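Local coordinates for exodeoxyribonuclease 10 (Escherichia coli, PDB 4FZX), which degrades single- and double-stranded DNA from the 3' end as a magnesium-dependent exonuclease of the DEDDh family, at residues M115-T120 with A144-D149. Residues are numbered along the deposited sequence; the frame is centred on the assembly and turned at random.
Sequences MALYKT and AALLID
Ala116 O is gripped twice by Thr120, through the backbone N at 2.9 Å and through OG1 at 2.8 Å, within the short helix whose Leu117 and Tyr118 meet Leu146 and Ala145 of helix 136-154. The two donors reach the oxygen from opposite faces of the carbonyl plane, OG1 lying 33° out of it, which ties the threonine side chain back onto the preceding helical turn. This is helix-to-helix packing in the RNase H-like fold of a DEDDh exonuclease. Helix 136-154 carries Asp139, a ligand of the bound sodium, nearer its start, and its other face, through Ala144 and Leu147, rests on strands 2-9 and 16-25. Between 115-120 and 144-149 no hydrogen bond forms; the contact is small and apolar. Tyr118 swings its ring out trans to the backbone N (chi1 -173°), and this brings the ring edge, at CE2, to 4.2 Å from Ala145 CB, which lies near the ring plane. Its OH is hydrogen-bonded to Val125 N, a tie that probably helps to fix where the ring sits. A polar link to the chain following the short helix comes from Asp149, whose OD2 makes a salt bridge with Arg121. The leucines form the buried half of the contact: Leu146 holds CG anti to its own N (chi1 171°) and turns its forked end to Leu117, whose CG lies 4.1 Å from Leu146 CD2 and 4.2 Å from Leu146 CD1.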
loop_
_atom_site.group_PDB
_atom_site.type_symbol
_atom_site.label_atom_id
_atom_site.label_comp_id
_atom_site.label_asym_id
_atom_site.label_seq_id
_atom_site.Cartn_x
_atom_site.Cartn_y
_atom_site.Cartn_z
HETATM N N MSE C 115 -14.082 -25.018 -12.162
HETATM C CA MSE C 115 -15.539 -25.157 -12.229
HETATM C C MSE C 115 -16.280 -24.170 -11.334
HETATM O O MSE C 115 -17.362 -23.693 -11.692
HETATM C CB MSE C 115 -16.000 -26.581 -11.934
HETATM C CG MSE C 115 -17.519 -26.799 -12.202
HETATM SE SE MSE C 115 -18.042 -26.432 -14.081
HETATM C CE MSE C 115 -19.994 -26.581 -13.918
ATOM N N ALA C 116 -15.694 -23.830 -10.190
ATOM C CA ALA C 116 -16.291 -22.800 -9.345
ATOM C C ALA C 116 -16.401 -21.458 -10.086
ATOM O O ALA C 116 -17.418 -20.784 -10.003
ATOM C CB ALA C 116 -15.516 -22.644 -8.070
ATOM N N LEU C 117 -15.351 -21.090 -10.816
ATOM C CA LEU C 117 -15.359 -19.871 -11.614
ATOM C C LEU C 117 -16.442 -19.971 -12.684
ATOM O O LEU C 117 -17.262 -19.077 -12.838
ATOM C CB LEU C 117 -14.001 -19.680 -12.296
ATOM C CG LEU C 117 -12.949 -18.673 -11.824
ATOM C CD1 LEU C 117 -13.455 -17.627 -10.823
ATOM C CD2 LEU C 117 -11.689 -19.368 -11.340
ATOM N N TYR C 118 -16.419 -21.057 -13.446
ATOM C CA TYR C 118 -17.427 -21.273 -14.487
ATOM C C TYR C 118 -18.847 -21.136 -13.923
ATOM O O TYR C 118 -19.712 -20.510 -14.550
ATOM C CB TYR C 118 -17.266 -22.648 -15.121
ATOM C CG TYR C 118 -18.154 -22.866 -16.318
ATOM C CD1 TYR C 118 -19.381 -23.515 -16.191
ATOM C CD2 TYR C 118 -17.752 -22.461 -17.591
ATOM C CE1 TYR C 118 -20.190 -23.743 -17.291
ATOM C CE2 TYR C 118 -18.565 -22.670 -18.702
ATOM C CZ TYR C 118 -19.786 -23.309 -18.543
ATOM O OH TYR C 118 -20.598 -23.519 -19.640
ATOM N N LYS C 119 -19.086 -21.740 -12.760
ATOM C CA LYS C 119 -20.401 -21.666 -12.131
ATOM C C LYS C 119 -20.760 -20.231 -11.731
ATOM O O LYS C 119 -21.804 -19.710 -12.140
ATOM C CB LYS C 119 -20.500 -22.629 -10.941
ATOM C CG LYS C 119 -21.584 -22.268 -9.928
ATOM C CD LYS C 119 -22.761 -23.257 -9.974
ATOM C CE LYS C 119 -23.979 -22.737 -9.197
ATOM N NZ LYS C 119 -23.627 -22.297 -7.811
ATOM N N THR C 120 -19.864 -19.566 -11.002
ATOM C CA THR C 120 -20.157 -18.223 -10.497
ATOM C C THR C 120 -20.258 -17.170 -11.587
ATOM O O THR C 120 -20.987 -16.180 -11.436
ATOM C CB THR C 120 -19.125 -17.746 -9.495
ATOM O OG1 THR C 120 -18.811 -18.812 -8.607
ATOM C CG2 THR C 120 -19.690 -16.607 -8.692
ATOM N N ALA C 144 -11.438 -21.972 -21.743
ATOM C CA ALA C 144 -11.541 -21.033 -22.855
ATOM C C ALA C 144 -12.699 -20.066 -22.634
ATOM O O ALA C 144 -12.536 -18.848 -22.776
ATOM C CB ALA C 144 -11.706 -21.778 -24.185
ATOM N N ALA C 145 -13.863 -20.597 -22.264
ATOM C CA ALA C 145 -15.003 -19.728 -21.934
ATOM C C ALA C 145 -14.643 -18.750 -20.817
ATOM O O ALA C 145 -14.995 -17.576 -20.864
ATOM C CB ALA C 145 -16.249 -20.563 -21.550
ATOM N N LEU C 146 -13.932 -19.241 -19.809
ATOM C CA LEU C 146 -13.480 -18.388 -18.728
ATOM C C LEU C 146 -12.513 -17.304 -19.216
ATOM O O LEU C 146 -12.576 -16.164 -18.768
ATOM C CB LEU C 146 -12.822 -19.224 -17.635
ATOM C CG LEU C 146 -12.116 -18.431 -16.538
ATOM C CD1 LEU C 146 -13.094 -17.484 -15.809
ATOM C CD2 LEU C 146 -11.397 -19.365 -15.560
ATOM N N LEU C 147 -11.629 -17.658 -20.142
ATOM C CA LEU C 147 -10.630 -16.721 -20.627
ATOM C C LEU C 147 -11.292 -15.624 -21.467
ATOM O O LEU C 147 -10.965 -14.445 -21.339
ATOM C CB LEU C 147 -9.563 -17.454 -21.450
ATOM C CG LEU C 147 -8.697 -16.533 -22.321
ATOM C CD1 LEU C 147 -7.674 -15.742 -21.464
ATOM C CD2 LEU C 147 -8.014 -17.311 -23.411
ATOM N N ILE C 148 -12.281 -16.006 -22.262
ATOM C CA ILE C 148 -13.005 -15.035 -23.077
ATOM C C ILE C 148 -13.726 -14.034 -22.181
ATOM O O ILE C 148 -13.658 -12.819 -22.407
ATOM C CB ILE C 148 -14.011 -15.716 -24.054
ATOM C CG1 ILE C 148 -13.253 -16.427 -25.168
ATOM C CG2 ILE C 148 -14.977 -14.665 -24.661
ATOM C CD1 ILE C 148 -14.062 -17.455 -25.919
ATOM N N ASP C 149 -14.358 -14.551 -21.130
ATOM C CA ASP C 149 -15.018 -13.720 -20.119
ATOM C C ASP C 149 -14.022 -12.763 -19.462
ATOM O O ASP C 149 -14.280 -11.559 -19.352
ATOM C CB ASP C 149 -15.680 -14.623 -19.072
ATOM C CG ASP C 149 -16.303 -13.852 -17.925
ATOM O OD1 ASP C 149 -16.856 -12.757 -18.140
ATOM O OD2 ASP C 149 -16.298 -14.388 -16.800
#